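Local coordinates for protein cellulase IBT99 (Metagenomes, PDB 6WBT) that probably hydrolyses 6-phospho-alpha-glucosides in the manner of family 4 glycoside hydrolases, and binds NAD, glucose 6-phosphate and a manganese ion, at residues Ala79-Ala84 with Glu330-Asp335; Tyr133-Glu136 with Lys141-Ile144; Ala155-Lys160 with Leu395-Ala400; Met410-Asn415 with Lys426-Met431. One frame throughout, in Å; residues are numbered along the deposited sequence.

Contact 1 of 4, residues Ala79-Ala84 with Glu330-Asp335; sequences ADYIMA and ESLIHD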
loop_
_atom_site.group_PDB
_atom_site.type_symbol
_atom_site.label_atom_id
_atom_site.label_comp_id
_atom_site.label_asym_id
_atom_site.label_seq_id
_atom_site.Cartn_x
_atom_site.Cartn_y
_atom_site.Cartn_z
ATOM N N ALA A 79 36.955 16.886 -5.178
ATOM C CA ALA A 79 36.796 16.303 -3.854
ATOM C C ALA A 79 36.304 14.865 -3.967
ATOM O O ALA A 79 35.348 14.578 -4.693
ATOM C CB ALA A 79 35.824 17.133 -3.021
ATOM N N ASP A 80 36.961 13.962 -3.242
ATOM C CA ASP A 80 36.608 12.548 -3.222
ATOM C C ASP A 80 35.663 12.184 -2.086
ATOM O O ASP A 80 34.753 11.374 -2.285
ATOM C CB ASP A 80 37.872 11.687 -3.123
ATOM C CG ASP A 80 38.669 11.679 -4.411
ATOM O OD1 ASP A 80 38.072 11.410 -5.474
ATOM O OD2 ASP A 80 39.886 11.942 -4.360
ATOM N N TYR A 81 35.855 12.752 -0.897
ATOM C CA TYR A 81 34.986 12.467 0.239
ATOM C C TYR A 81 34.818 13.730 1.066
ATOM O O TYR A 81 35.808 14.328 1.499
ATOM C CB TYR A 81 35.544 11.325 1.093
ATOM C CG TYR A 81 35.424 9.977 0.422
ATOM C CD1 TYR A 81 36.484 9.439 -0.298
ATOM C CD2 TYR A 81 34.243 9.248 0.491
ATOM C CE1 TYR A 81 36.373 8.212 -0.921
ATOM C CE2 TYR A 81 34.125 8.019 -0.128
ATOM C CZ TYR A 81 35.191 7.506 -0.834
ATOM O OH TYR A 81 35.073 6.283 -1.450
ATOM N N ILE A 82 33.569 14.126 1.287
ATOM C CA ILE A 82 33.235 15.339 2.023
ATOM C C ILE A 82 32.549 14.930 3.318
ATOM O O ILE A 82 31.465 14.333 3.295
ATOM C CB ILE A 82 32.338 16.280 1.201
ATOM C CG1 ILE A 82 33.040 16.718 -0.089
ATOM C CG2 ILE A 82 31.941 17.493 2.030
ATOM C CD1 ILE A 82 32.786 15.809 -1.280
HETATM N N MSE A 83 33.177 15.248 4.444
HETATM C CA MSE A 83 32.589 14.967 5.747
HETATM C C MSE A 83 31.997 16.240 6.342
HETATM O O MSE A 83 32.720 17.107 6.829
HETATM C CB MSE A 83 33.629 14.358 6.689
HETATM C CG MSE A 83 34.128 12.990 6.245
HETATM SE SE MSE A 83 35.368 12.167 7.507
HETATM C CE MSE A 83 36.827 13.452 7.387
ATOM N N ALA A 84 30.671 16.342 6.290
ATOM C CA ALA A 84 29.966 17.548 6.702
ATOM C C ALA A 84 29.704 17.528 8.201
ATOM O O ALA A 84 29.184 16.544 8.737
ATOM C CB ALA A 84 28.647 17.685 5.940
ATOM N N GLU A 330 35.510 4.517 4.990
ATOM C CA GLU A 330 36.376 3.388 4.676
ATOM C C GLU A 330 35.598 2.275 3.985
ATOM O O GLU A 330 36.101 1.641 3.050
ATOM C CB GLU A 330 37.039 2.877 5.953
ATOM C CG GLU A 330 37.957 1.692 5.756
ATOM C CD GLU A 330 38.513 1.170 7.064
ATOM O OE1 GLU A 330 38.626 1.962 8.024
ATOM O OE2 GLU A 330 38.833 -0.034 7.137
ATOM N N SER A 331 34.361 2.032 4.424
ATOM C CA SER A 331 33.533 1.026 3.773
ATOM C C SER A 331 33.063 1.476 2.396
ATOM O O SER A 331 32.756 0.628 1.553
ATOM C CB SER A 331 32.332 0.679 4.653
ATOM O OG SER A 331 31.595 -0.399 4.102
ATOM N N LEU A 332 33.000 2.788 2.153
ATOM C CA LEU A 332 32.689 3.297 0.823
ATOM C C LEU A 332 33.868 3.155 -0.131
ATOM O O LEU A 332 33.667 3.010 -1.343
ATOM C CB LEU A 332 32.267 4.766 0.906
ATOM C CG LEU A 332 30.931 5.098 1.573
ATOM C CD1 LEU A 332 30.867 6.573 1.938
ATOM C CD2 LEU A 332 29.780 4.733 0.656
ATOM N N ILE A 333 35.093 3.191 0.391
ATOM C CA ILE A 333 36.276 3.118 -0.460
ATOM C C ILE A 333 36.541 1.683 -0.896
ATOM O O ILE A 333 36.732 1.403 -2.085
ATOM C CB ILE A 333 37.494 3.716 0.269
ATOM C CG1 ILE A 333 37.218 5.162 0.673
ATOM C CG2 ILE A 333 38.733 3.641 -0.610
ATOM C CD1 ILE A 333 38.118 5.669 1.774
ATOM N N HIS A 334 36.555 0.752 0.056
ATOM C CA HIS A 334 36.935 -0.630 -0.208
ATOM C C HIS A 334 35.746 -1.572 -0.336
ATOM O O HIS A 334 35.954 -2.781 -0.483
ATOM C CB HIS A 334 37.871 -1.135 0.894
ATOM C CG HIS A 334 39.214 -0.477 0.893
ATOM N ND1 HIS A 334 40.134 -0.660 1.903
ATOM C CD2 HIS A 334 39.795 0.360 0.002
ATOM C CE1 HIS A 334 41.223 0.038 1.635
ATOM N NE2 HIS A 334 41.043 0.666 0.487
ATOM N N ASP A 335 34.516 -1.056 -0.285
ATOM C CA ASP A 335 33.310 -1.878 -0.408
ATOM C C ASP A 335 33.299 -2.984 0.649
ATOM O O ASP A 335 33.134 -4.169 0.349
ATOM C CB ASP A 335 33.184 -2.452 -1.823
ATOM C CG ASP A 335 31.850 -3.127 -2.068
ATOM O OD1 ASP A 335 30.809 -2.452 -1.940
ATOM O OD2 ASP A 335 31.845 -4.333 -2.392
#
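The phenol end of Tyr81 is met obliquely by two residues of 330-335, neither squarely over a face nor squarely at an edge, and both come from the same side of the ring plane. Ile333 brings its longer branch: CG1 lies 3.5 Å from Tyr81 CE1, and CD1 reaches that same Tyr81 carbon at 4.1 Å. Leu332 approaches the other ortho position, its CB 3.9 Å from Tyr81 CE2 and its CD1 4.1 Å from that same atom. Tyr81 thus aims its para end between two consecutive side chains of one helical turn. With CG opposite the carbonyl carbon (chi1 -72°), its ring stands off the strand toward the helix. The contact is mainly apolar: Tyr81 OH lies beside the helix backbone, 3.6 Å from Leu332 O, without a hydrogen bond. A long, flat side chain suits the place because the nearest CA atoms, those of Tyr81 and Ile333, are still 9.5 Å apart, and branched aliphatic groups pack well beside its phenol end. Strand 81-84 lies between the parallel strands 5-10 and 143-146 of the Rossmann-type sheet, and helix 321-334 packs on one face of that sheet: Ile333 also touches Leu5, and Leu332 also touches Trp143 and Val145. Ile82, the next residue after Tyr81, turns to the other face, where helix 114-136 presents Leu130 and Cys134.

Contact 2 of 4, residues Tyr133-Glu136 with Lys141-Ile144; sequences YCEE and KYWI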
loop_
_atom_site.group_PDB
_atom_site.type_symbol
_atom_site.label_atom_id
_atom_site.label_comp_id
_atom_site.label_asym_id
_atom_site.label_seq_id
_atom_site.Cartn_x
_atom_site.Cartn_y
_atom_site.Cartn_z
ATOM N N TYR A 133 27.578 22.128 -4.675
ATOM C CA TYR A 133 29.020 22.315 -4.807
ATOM C C TYR A 133 29.689 21.045 -5.312
ATOM O O TYR A 133 30.533 21.088 -6.215
ATOM C CB TYR A 133 29.622 22.735 -3.464
ATOM C CG TYR A 133 29.452 24.198 -3.131
ATOM C CD1 TYR A 133 29.422 25.161 -4.131
ATOM C CD2 TYR A 133 29.326 24.618 -1.814
ATOM C CE1 TYR A 133 29.270 26.500 -3.829
ATOM C CE2 TYR A 133 29.172 25.955 -1.501
ATOM C CZ TYR A 133 29.145 26.891 -2.512
ATOM O OH TYR A 133 28.992 28.223 -2.205
ATOM N N CYS A 134 29.317 19.897 -4.742
ATOM C CA CYS A 134 29.953 18.642 -5.120
ATOM C C CYS A 134 29.460 18.140 -6.470
ATOM O O CYS A 134 30.216 17.492 -7.201
ATOM C CB CYS A 134 29.714 17.591 -4.038
ATOM S SG CYS A 134 30.279 18.091 -2.398
ATOM N N GLU A 135 28.203 18.423 -6.817
ATOM C CA GLU A 135 27.715 18.078 -8.148
ATOM C C GLU A 135 28.439 18.865 -9.231
ATOM O O GLU A 135 28.555 18.392 -10.368
ATOM C CB GLU A 135 26.209 18.325 -8.239
ATOM C CG GLU A 135 25.361 17.427 -7.354
ATOM C CD GLU A 135 25.354 15.987 -7.825
ATOM O OE1 GLU A 135 25.421 15.081 -6.969
ATOM O OE2 GLU A 135 25.285 15.762 -9.052
ATOM N N GLU A 136 28.936 20.057 -8.903
ATOM C CA GLU A 136 29.540 20.948 -9.884
ATOM C C GLU A 136 31.061 20.889 -9.886
ATOM O O GLU A 136 31.677 20.937 -10.955
ATOM C CB GLU A 136 29.085 22.390 -9.623
ATOM C CG GLU A 136 28.967 23.261 -10.867
ATOM C CD GLU A 136 28.483 24.665 -10.547
ATOM O OE1 GLU A 136 29.144 25.355 -9.743
ATOM O OE2 GLU A 136 27.436 25.076 -11.091
ATOM N N LYS A 141 32.267 10.561 -8.655
ATOM C CA LYS A 141 32.009 9.501 -7.688
ATOM C C LYS A 141 32.197 9.987 -6.255
ATOM O O LYS A 141 32.628 9.225 -5.386
ATOM C CB LYS A 141 32.906 8.293 -7.956
ATOM C CG LYS A 141 32.474 7.433 -9.131
ATOM C CD LYS A 141 33.216 6.106 -9.133
ATOM C CE LYS A 141 32.705 5.179 -10.223
ATOM N NZ LYS A 141 33.351 3.838 -10.150
ATOM N N TYR A 142 31.879 11.253 -5.995
ATOM C CA TYR A 142 32.056 11.809 -4.664
ATOM C C TYR A 142 31.085 11.163 -3.680
ATOM O O TYR A 142 30.101 10.522 -4.059
ATOM C CB TYR A 142 31.851 13.326 -4.682
ATOM C CG TYR A 142 30.400 13.752 -4.762
ATOM C CD1 TYR A 142 29.757 13.874 -5.987
ATOM C CD2 TYR A 142 29.675 14.037 -3.611
ATOM C CE1 TYR A 142 28.432 14.262 -6.063
ATOM C CE2 TYR A 142 28.351 14.421 -3.678
ATOM C CZ TYR A 142 27.736 14.535 -4.903
ATOM O OH TYR A 142 26.417 14.922 -4.967
ATOM N N TRP A 143 31.376 11.340 -2.395
ATOM C CA TRP A 143 30.493 10.883 -1.332
ATOM C C TRP A 143 30.480 11.916 -0.221
ATOM O O TRP A 143 31.541 12.380 0.210
ATOM C CB TRP A 143 30.927 9.521 -0.779
ATOM C CG TRP A 143 30.519 8.368 -1.637
ATOM C CD1 TRP A 143 31.344 7.533 -2.333
ATOM C CD2 TRP A 143 29.182 7.923 -1.899
ATOM N NE1 TRP A 143 30.604 6.592 -3.007
ATOM C CE2 TRP A 143 29.275 6.810 -2.757
ATOM C CE3 TRP A 143 27.918 8.356 -1.489
ATOM C CZ2 TRP A 143 28.151 6.127 -3.216
ATOM C CZ3 TRP A 143 26.804 7.675 -1.945
ATOM C CH2 TRP A 143 26.927 6.573 -2.800
ATOM N N ILE A 144 29.287 12.275 0.234
ATOM C CA ILE A 144 29.114 13.201 1.345
ATOM C C ILE A 144 28.585 12.395 2.524
ATOM O O ILE A 144 27.382 12.117 2.613
ATOM C CB ILE A 144 28.167 14.355 0.996
ATOM C CG1 ILE A 144 28.683 15.113 -0.222
ATOM C CG2 ILE A 144 28.023 15.288 2.190
ATOM C CD1 ILE A 144 27.789 16.250 -0.633
#
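Cys134, near the end of helix 114-136, and Tyr142, leading into the strand that holds Ile144, bring their CA atoms to 7.2 Å as the chain reverses through a short connection. Cys134 CB sits over one face of the Tyr142 ring, 3.6 Å from the centroid and 17° off the normal, displaced somewhat toward the rim; this is a CH-pi contact. The thiol leans further out: SG is 4.8 Å from the centroid of the Tyr142 ring and 34° off its normal, an oblique sulfur-aromatic approach. It leaves the ring for Ile144, whose CD1 lies 3.6 Å from Cys134 SG, while CG1 of Ile144 lies in the ring plane at the edge of Tyr142. The ring reaches back beneath the helix because its CG sits between the backbone N and the carbonyl carbon (chi1 76°). Glu135, on the solvent side, bends at chi2 and turns toward the phenol end, but its modelled placement is doubtful. Cysteine suits this place, being small enough to lie against a ring and apolar enough to join Ile144 under the helix; tyrosine suits its own, since a flat aromatic ring gives the Cys134 methylene a broad face to lie on. The unit is part of the beta-alpha-beta crossover that leads from strand 81-84 to its parallel neighbour 143-146. Chemically, the dependable part of the contact is dispersion between a thiol-bearing methylene, an aromatic face and an aliphatic tip, so the seal between helix and sheet is mainly hydrophobic.

Contact 3 of 4, residues Ala155-Lys160 with Leu395-Ala400; sequences AKATYK and LLVEAA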
loop_
_atom_site.group_PDB
_atom_site.type_symbol
_atom_site.label_atom_id
_atom_site.label_comp_id
_atom_site.label_asym_id
_atom_site.label_seq_id
_atom_site.Cartn_x
_atom_site.Cartn_y
_atom_site.Cartn_z
ATOM N N ALA A 155 17.942 15.161 6.131
ATOM C CA ALA A 155 17.913 14.015 5.227
ATOM C C ALA A 155 16.610 13.968 4.441
ATOM O O ALA A 155 16.613 13.677 3.239
ATOM C CB ALA A 155 18.116 12.718 6.008
ATOM N N LYS A 156 15.485 14.252 5.103
ATOM C CA LYS A 156 14.209 14.300 4.401
ATOM C C LYS A 156 14.152 15.471 3.429
ATOM O O LYS A 156 13.496 15.377 2.386
ATOM C CB LYS A 156 13.060 14.385 5.408
ATOM C CG LYS A 156 11.681 14.216 4.795
ATOM C CD LYS A 156 10.588 14.420 5.831
ATOM C CE LYS A 156 9.722 13.181 5.975
ATOM N NZ LYS A 156 10.491 12.022 6.507
ATOM N N ALA A 157 14.831 16.574 3.748
ATOM C CA ALA A 157 14.833 17.727 2.855
ATOM C C ALA A 157 15.766 17.509 1.671
ATOM O O ALA A 157 15.395 17.772 0.522
ATOM C CB ALA A 157 15.223 18.988 3.627
ATOM N N THR A 158 16.983 17.022 1.932
ATOM C CA THR A 158 17.932 16.793 0.847
ATOM C C THR A 158 17.461 15.690 -0.093
ATOM O O THR A 158 17.750 15.741 -1.294
ATOM C CB THR A 158 19.314 16.451 1.409
ATOM O OG1 THR A 158 19.193 15.418 2.394
ATOM C CG2 THR A 158 19.957 17.683 2.036
ATOM N N TYR A 159 16.737 14.692 0.424
ATOM C CA TYR A 159 16.243 13.627 -0.444
ATOM C C TYR A 159 15.118 14.112 -1.347
ATOM O O TYR A 159 14.983 13.633 -2.478
ATOM C CB TYR A 159 15.769 12.434 0.386
ATOM C CG TYR A 159 15.048 11.387 -0.433
ATOM C CD1 TYR A 159 15.701 10.708 -1.453
ATOM C CD2 TYR A 159 13.714 11.081 -0.191
ATOM C CE1 TYR A 159 15.048 9.753 -2.209
ATOM C CE2 TYR A 159 13.053 10.125 -0.940
ATOM C CZ TYR A 159 13.726 9.464 -1.948
ATOM O OH TYR A 159 13.076 8.512 -2.699
ATOM N N LYS A 160 14.302 15.052 -0.869
ATOM C CA LYS A 160 13.234 15.599 -1.698
ATOM C C LYS A 160 13.767 16.580 -2.733
ATOM O O LYS A 160 13.294 16.594 -3.875
ATOM C CB LYS A 160 12.178 16.280 -0.825
ATOM C CG LYS A 160 11.001 16.828 -1.615
ATOM C CD LYS A 160 9.788 17.047 -0.726
ATOM C CE LYS A 160 8.578 17.463 -1.551
ATOM N NZ LYS A 160 7.321 17.515 -0.752
ATOM N N LEU A 395 5.955 18.420 7.097
ATOM C CA LEU A 395 5.369 19.749 6.959
ATOM C C LEU A 395 6.420 20.843 7.087
ATOM O O LEU A 395 6.273 21.915 6.487
ATOM C CB LEU A 395 4.267 19.949 7.998
ATOM C CG LEU A 395 2.993 19.119 7.824
ATOM C CD1 LEU A 395 2.161 19.148 9.094
ATOM C CD2 LEU A 395 2.184 19.617 6.638
ATOM N N LEU A 396 7.480 20.597 7.860
ATOM C CA LEU A 396 8.533 21.596 8.006
ATOM C C LEU A 396 9.380 21.708 6.746
ATOM O O LEU A 396 9.852 22.801 6.412
ATOM C CB LEU A 396 9.413 21.262 9.210
ATOM C CG LEU A 396 10.347 22.379 9.675
ATOM C CD1 LEU A 396 9.548 23.527 10.268
ATOM C CD2 LEU A 396 11.363 21.853 10.674
ATOM N N VAL A 397 9.587 20.595 6.039
ATOM C CA VAL A 397 10.320 20.645 4.777
ATOM C C VAL A 397 9.498 21.366 3.716
ATOM O O VAL A 397 10.035 22.139 2.913
ATOM C CB VAL A 397 10.712 19.225 4.331
ATOM C CG1 VAL A 397 11.357 19.254 2.954
ATOM C CG2 VAL A 397 11.653 18.594 5.345
ATOM N N GLU A 398 8.182 21.134 3.700
ATOM C CA GLU A 398 7.319 21.841 2.759
ATOM C C GLU A 398 7.274 23.336 3.054
ATOM O O GLU A 398 7.074 24.141 2.137
ATOM C CB GLU A 398 5.909 21.253 2.795
ATOM C CG GLU A 398 5.838 19.786 2.408
ATOM C CD GLU A 398 4.448 19.207 2.575
ATOM O OE1 GLU A 398 3.526 19.965 2.944
ATOM O OE2 GLU A 398 4.277 17.993 2.339
ATOM N N ALA A 399 7.458 23.723 4.318
ATOM C CA ALA A 399 7.486 25.140 4.662
ATOM C C ALA A 399 8.722 25.830 4.100
ATOM O O ALA A 399 8.667 27.018 3.763
ATOM C CB ALA A 399 7.423 25.312 6.180
ATOM N N ALA A 400 9.839 25.108 3.993
ATOM C CA ALA A 400 11.051 25.682 3.418
ATOM C C ALA A 400 10.983 25.754 1.899
ATOM O O ALA A 400 11.552 26.674 1.300
ATOM C CB ALA A 400 12.273 24.870 3.850
#
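Val397 sets its two methyl groups astride Ala157. CG1, opposite its own backbone N (chi1 175°), lies 3.8 Å from Ala157 CA, and CG2 comes to 4.0 Å from Ala157 CB. The fork fits because alanine offers just one methyl, and the CA atoms of Ala157 and Val397 can approach to 5.7 Å. Two lysines flank this centre. Lys156 starts toward the other helix, with CD 4.3 Å from Val397 CG2, then bends over its last two torsions and carries its ammonium away to a salt bridge with Asp390; its methylenes serve as apolar wall. Lys160 stays extended from CG to NZ and reaches the Glu398 side chain at an oblique angle. Its NZ stops 4.4 Å from Glu398 OE2, beyond salt-bridge range, so the attraction is probably diffuse. The carboxylate of Glu398 has closer partners, Lys407 for OE1 and Arg380 of the second subunit for OE2, which ties this rim of the contact to the subunit interface. Both helices are part of larger packing: Ala157 also touches Ile124 of helix 114-136, and Leu396 lies against Ala411 of helix 405-414. The short segments cross at -53° with axes 9.7 Å apart, a geometry consistent with ridges-into-grooves packing of the i±4 class, here joining helix 151-161 of the Rossmann-type domain to the long helix 380-402 of the C-terminal family domain.

Contact 4 of 4, residues Met410-Asn415 with Lys426-Met431; sequences MAFTMN and KLLDDM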
loop_
_atom_site.group_PDB
_atom_site.type_symbol
_atom_site.label_atom_id
_atom_site.label_comp_id
_atom_site.label_asym_id
_atom_site.label_seq_id
_atom_site.Cartn_x
_atom_site.Cartn_y
_atom_site.Cartn_z
HETATM N N MSE A 410 1.781 24.349 11.089
HETATM C CA MSE A 410 1.329 22.965 11.113
HETATM C C MSE A 410 2.426 22.042 11.630
HETATM O O MSE A 410 2.150 21.038 12.287
HETATM C CB MSE A 410 0.881 22.527 9.718
HETATM C CG MSE A 410 -0.450 23.112 9.281
HETATM SE SE MSE A 410 -0.926 22.629 7.454
HETATM C CE MSE A 410 -2.782 23.221 7.459
ATOM N N ALA A 411 3.678 22.393 11.327
ATOM C CA ALA A 411 4.803 21.593 11.798
ATOM C C ALA A 411 4.991 21.738 13.304
ATOM O O ALA A 411 5.288 20.757 13.996
ATOM C CB ALA A 411 6.079 21.990 11.057
ATOM N N PHE A 412 4.820 22.953 13.829
ATOM C CA PHE A 412 4.979 23.166 15.264
ATOM C C PHE A 412 3.796 22.605 16.043
ATOM O O PHE A 412 3.971 22.065 17.141
ATOM C CB PHE A 412 5.164 24.656 15.553
ATOM C CG PHE A 412 6.564 25.153 15.317
ATOM C CD1 PHE A 412 7.122 25.121 14.048
ATOM C CD2 PHE A 412 7.319 25.659 16.362
ATOM C CE1 PHE A 412 8.408 25.577 13.829
ATOM C CE2 PHE A 412 8.606 26.118 16.147
ATOM C CZ PHE A 412 9.150 26.077 14.879
ATOM N N THR A 413 2.585 22.720 15.492
ATOM C CA THR A 413 1.413 22.166 16.163
ATOM C C THR A 413 1.491 20.647 16.264
ATOM O O THR A 413 1.040 20.066 17.259
ATOM C CB THR A 413 0.140 22.587 15.421
ATOM O OG1 THR A 413 0.045 24.018 15.401
ATOM C CG2 THR A 413 -1.098 22.013 16.096
HETATM N N MSE A 414 2.075 19.995 15.265
HETATM C CA MSE A 414 2.138 18.538 15.211
HETATM C C MSE A 414 3.078 17.940 16.259
HETATM O O MSE A 414 2.851 16.830 16.744
HETATM C CB MSE A 414 2.576 18.088 13.814
HETATM C CG MSE A 414 2.596 16.583 13.612
HETATM SE SE MSE A 414 0.812 15.805 13.555
HETATM C CE MSE A 414 0.151 16.728 11.972
ATOM N N ASN A 415 4.127 18.684 16.607
ATOM C CA ASN A 415 5.169 18.152 17.475
ATOM C C ASN A 415 4.619 17.832 18.860
ATOM O O ASN A 415 3.745 18.532 19.381
ATOM C CB ASN A 415 6.323 19.149 17.584
ATOM C CG ASN A 415 7.592 18.514 18.115
ATOM O OD1 ASN A 415 7.770 18.370 19.324
ATOM N ND2 ASN A 415 8.486 18.131 17.210
ATOM N N LYS A 426 3.023 31.239 19.046
ATOM C CA LYS A 426 3.895 32.136 19.798
ATOM C C LYS A 426 5.351 31.699 19.714
ATOM O O LYS A 426 6.254 32.543 19.713
ATOM C CB LYS A 426 3.436 32.209 21.255
ATOM C CG LYS A 426 2.126 32.958 21.447
ATOM C CD LYS A 426 1.399 32.507 22.703
ATOM C CE LYS A 426 2.250 32.691 23.948
ATOM N NZ LYS A 426 1.530 32.231 25.167
ATOM N N LEU A 427 5.600 30.390 19.641
ATOM C CA LEU A 427 6.962 29.903 19.460
ATOM C C LEU A 427 7.440 30.106 18.028
ATOM O O LEU A 427 8.599 30.473 17.807
ATOM C CB LEU A 427 7.050 28.427 19.849
ATOM C CG LEU A 427 7.532 28.142 21.273
ATOM C CD1 LEU A 427 7.285 26.693 21.643
ATOM C CD2 LEU A 427 9.008 28.483 21.405
ATOM N N LEU A 428 6.563 29.879 17.046
ATOM C CA LEU A 428 6.954 30.051 15.650
ATOM C C LEU A 428 7.321 31.500 15.357
ATOM O O LEU A 428 8.386 31.780 14.792
ATOM C CB LEU A 428 5.829 29.585 14.726
ATOM C CG LEU A 428 6.069 29.760 13.226
ATOM C CD1 LEU A 428 7.286 28.965 12.777
ATOM C CD2 LEU A 428 4.837 29.353 12.433
ATOM N N ASP A 429 6.450 32.439 15.740
ATOM C CA ASP A 429 6.732 33.851 15.506
ATOM C C ASP A 429 7.986 34.303 16.242
ATOM O O ASP A 429 8.698 35.194 15.763
ATOM C CB ASP A 429 5.533 34.704 15.922
ATOM C CG ASP A 429 4.331 34.495 15.022
ATOM O OD1 ASP A 429 4.525 34.133 13.844
ATOM O OD2 ASP A 429 3.191 34.697 15.494
ATOM N N ASP A 430 8.273 33.709 17.403
ATOM C CA ASP A 430 9.521 34.011 18.095
ATOM C C ASP A 430 10.729 33.510 17.314
ATOM O O ASP A 430 11.803 34.119 17.379
ATOM C CB ASP A 430 9.509 33.405 19.498
ATOM C CG ASP A 430 8.944 34.352 20.537
ATOM O OD1 ASP A 430 9.266 35.558 20.480
ATOM O OD2 ASP A 430 8.180 33.893 21.410
HETATM N N MSE A 431 10.576 32.417 16.576
HETATM C CA MSE A 431 11.670 31.871 15.783
HETATM C C MSE A 431 11.829 32.625 14.467
HETATM O O MSE A 431 12.914 32.648 13.887
HETATM C CB MSE A 431 11.448 30.382 15.514
HETATM C CG MSE A 431 11.393 29.527 16.768
HETATM SE SE MSE A 431 12.994 29.684 17.868
HETATM C CE MSE A 431 12.636 28.244 19.132
#
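Phe412 is the residue of 410-415 that meets Leu428 and its neighbours; what precedes it looks elsewhere. Met410 (a selenomethionine) turns its CB from helix 421-434 and packs on Leu395 and Asp260 of the second subunit, the former within its own chain. Ala411 comes next, small enough to lie close to helix 380-402. Phe412 then directs its ring toward helix 421-434, CG opposite the carbonyl carbon (chi1 -80°). Leu428 CD1 lies over one face of that ring, 4.1 Å from the centroid and 26° off the normal, a CH-pi contact whose nearest pair is Phe412 CE1 with Leu428 CD1 at 3.7 Å. The two side chains run at about a right angle to each other. Leu427 CB and Met431 CG approach the ring obliquely and more loosely, the latter 4.4 Å from Phe412 CE2, so that residues one turn of helix apart share one aromatic group. The arrangement is a helix-loop-helix: helices 405-414 and 421-434 are joined by a short connection and run partly against each other, at 131° between the short segments and with axes 10.1 Å apart. A phenylalanine suits such a separation, its ring being large enough to reach the side chains of the second helix and also Met117 and Thr118 of helix 114-136. Beyond Phe412, Thr413 bonds through OG1 to Leu409 O and to Ser421 OG. Met414 turns toward Cys392 and toward Phe381 of the second subunit. Asn415 leaves the helix, and its OD1 accepts a hydrogen bond from Thr417 N.

Contacts 1 and 2 adjoin, their centres 11 Å apart: strands 81-84 and 143-146 are neighbours, with a probable hydrogen bond from Ile82 N to Trp143 O. Contact 1 works on one face of the sheet and contact 2 on the other. Contacts 3 and 4 form a second group, centres 16 Å apart, and both also touch the second subunit. Between contacts 2 and 3, whose nearest atoms are about 8 Å apart, the chain passes directly from strand 143-146 to helix 151-161; Asn149, which lines the glucose 6-phosphate pocket, lies in that connection. The Ile144 side chain lies about 11 Å from bound NAD.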